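Local coordinates for protein Bd3459 (Bdellovibrio bacteriovorus, PDB 5CEC) that is a predatory endopeptidase of the peptidase S13 family, probably with serine-type D-Ala-D-Ala carboxypeptidase activity, that is bound by an ankyrin-repeat immunity protein, at residues Y122-I125 / S126-R130. The protein carries 1 engineered substitution. Sequence-based numbering, arbitrary orientation.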
loop_
_atom_site.group_PDB
_atom_site.type_symbol
_atom_site.label_atom_id
_atom_site.label_comp_id
_atom_site.label_asym_id
_atom_site.label_seq_id
_atom_site.Cartn_x
_atom_site.Cartn_y
_atom_site.Cartn_z
ATOM N N TYR A 122 -22.231 -3.385 -2.044
ATOM C CA TYR A 122 -22.756 -4.664 -1.582
ATOM C C TYR A 122 -23.412 -4.550 -0.220
ATOM O O TYR A 122 -24.473 -5.116 0.015
ATOM C CB TYR A 122 -21.650 -5.721 -1.505
ATOM C CG TYR A 122 -21.075 -6.241 -2.819
ATOM C CD1 TYR A 122 -21.628 -5.919 -4.067
ATOM C CD2 TYR A 122 -19.963 -7.058 -2.793
ATOM C CE1 TYR A 122 -21.086 -6.410 -5.245
ATOM C CE2 TYR A 122 -19.414 -7.553 -3.956
ATOM C CZ TYR A 122 -19.974 -7.239 -5.170
ATOM O OH TYR A 122 -19.404 -7.754 -6.295
ATOM N N PHE A 123 -22.776 -3.822 0.683
ATOM C CA PHE A 123 -23.365 -3.593 2.007
ATOM C C PHE A 123 -24.661 -2.810 1.905
ATOM O O PHE A 123 -25.655 -3.161 2.550
ATOM C CB PHE A 123 -22.376 -2.896 2.925
ATOM C CG PHE A 123 -22.894 -2.692 4.324
ATOM C CD1 PHE A 123 -23.085 -3.772 5.197
ATOM C CD2 PHE A 123 -23.251 -1.439 4.758
ATOM C CE1 PHE A 123 -23.597 -3.581 6.470
ATOM C CE2 PHE A 123 -23.763 -1.249 6.038
ATOM C CZ PHE A 123 -23.944 -2.319 6.886
ATOM N N LEU A 124 -24.673 -1.772 1.086
ATOM C CA LEU A 124 -25.898 -1.004 0.918
ATOM C C LEU A 124 -27.038 -1.876 0.372
ATOM O O LEU A 124 -28.180 -1.763 0.828
ATOM C CB LEU A 124 -25.681 0.219 0.027
ATOM C CG LEU A 124 -26.918 1.040 -0.353
ATOM C CD1 LEU A 124 -27.693 1.441 0.895
ATOM C CD2 LEU A 124 -26.554 2.235 -1.188
ATOM N N ILE A 125 -26.721 -2.709 -0.616
ATOM C CA ILE A 125 -27.741 -3.584 -1.193
ATOM C C ILE A 125 -28.254 -4.582 -0.168
ATOM O O ILE A 125 -29.482 -4.811 -0.078
ATOM C CB ILE A 125 -27.255 -4.239 -2.493
ATOM C CG1 ILE A 125 -27.065 -3.174 -3.568
ATOM C CG2 ILE A 125 -28.237 -5.295 -2.983
ATOM C CD1 ILE A 125 -26.190 -3.588 -4.713
ATOM N N SER A 126 -27.339 -5.184 0.581
ATOM C CA SER A 126 -27.732 -6.044 1.707
ATOM C C SER A 126 -28.687 -5.296 2.673
ATOM O O SER A 126 -29.724 -5.827 3.089
ATOM C CB SER A 126 -26.491 -6.512 2.467
ATOM O OG SER A 126 -26.845 -7.171 3.655
ATOM N N GLU A 127 -28.348 -4.060 2.991
ATOM C CA GLU A 127 -29.183 -3.254 3.879
ATOM C C GLU A 127 -30.532 -2.921 3.277
ATOM O O GLU A 127 -31.535 -2.975 3.988
ATOM C CB GLU A 127 -28.459 -1.960 4.255
ATOM C CG GLU A 127 -27.379 -2.200 5.303
ATOM C CD GLU A 127 -27.994 -2.668 6.599
ATOM O OE1 GLU A 127 -28.550 -1.813 7.300
ATOM O OE2 GLU A 127 -28.047 -3.898 6.871
ATOM N N LEU A 128 -30.572 -2.548 1.997
ATOM C CA LEU A 128 -31.856 -2.310 1.334
ATOM C C LEU A 128 -32.718 -3.559 1.445
ATOM O O LEU A 128 -33.897 -3.473 1.835
ATOM C CB LEU A 128 -31.661 -1.880 -0.129
ATOM C CG LEU A 128 -31.022 -0.491 -0.308
ATOM C CD1 LEU A 128 -30.603 -0.301 -1.756
ATOM C CD2 LEU A 128 -31.918 0.640 0.119
ATOM N N ASN A 129 -32.127 -4.714 1.127
ATOM C CA ASN A 129 -32.867 -5.970 1.247
ATOM C C ASN A 129 -33.350 -6.253 2.677
ATOM O O ASN A 129 -34.472 -6.718 2.872
ATOM C CB ASN A 129 -32.046 -7.155 0.738
ATOM C CG ASN A 129 -31.896 -7.210 -0.779
ATOM O OD1 ASN A 129 -31.281 -8.157 -1.262
ATOM N ND2 ASN A 129 -32.433 -6.255 -1.521
ATOM N N ARG A 130 -32.498 -5.956 3.662
ATOM C CA ARG A 130 -32.896 -6.107 5.067
ATOM C C ARG A 130 -34.136 -5.271 5.390
ATOM O O ARG A 130 -34.971 -5.704 6.183
ATOM C CB ARG A 130 -31.738 -5.735 5.997
ATOM C CG ARG A 130 -31.996 -6.074 7.458
ATOM C CD ARG A 130 -30.796 -5.847 8.349
ATOM N NE ARG A 130 -30.412 -4.431 8.387
ATOM C CZ ARG A 130 -30.916 -3.494 9.198
ATOM N NH1 ARG A 130 -31.879 -3.776 10.095
ATOM N NH2 ARG A 130 -30.455 -2.246 9.108
#
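Glu127 lies alongside Phe123 one turn further along helix 118-130, the connecting helix of a beta-alpha-beta unit between strands 104-109 and 135-141. Starting at the backbone, Glu127 CB sits 3.4 Å from Leu124 O. With Glu127 CG beside its own backbone N (chi1 -77°), the chain comes over one face of the Phe123 ring: Glu127 CG stands 4.0 Å from the ring centroid, offset toward the rim, in a CH-pi contact, with CZ among its nearest ring atoms. The chain then bends at chi2, and the carboxylate plane lies 8° from parallel to the ring. Glu127 CD lies 4.1 Å from Phe123 CZ. Phe123 also stacks on Phe429. Round the helix, Leu128 CG packs against Leu124 CD1 at 4.0 Å, while Leu124 and Ile125 touch Phe182 of helix 167-182. Four i to i+4 backbone hydrogen bonds join 122-125 to 126-129, among them Asn129 N to Ile125 O at 2.9 Å; the side-chain ND2 of Asn129 donates to Lys210 O and Ile133 O. At the tip, Arg130 holds the Glu127 carboxylate side-on in a salt bridge, OE1 also accepting from Leu435 N. Arg130 NE donates to Glu127 OE2 at 2.9 Å. Arg130 NH2 donates almost straight (174°) to the syn lone pair of Glu127 OE1, which lies in the guanidinium plane of Arg130.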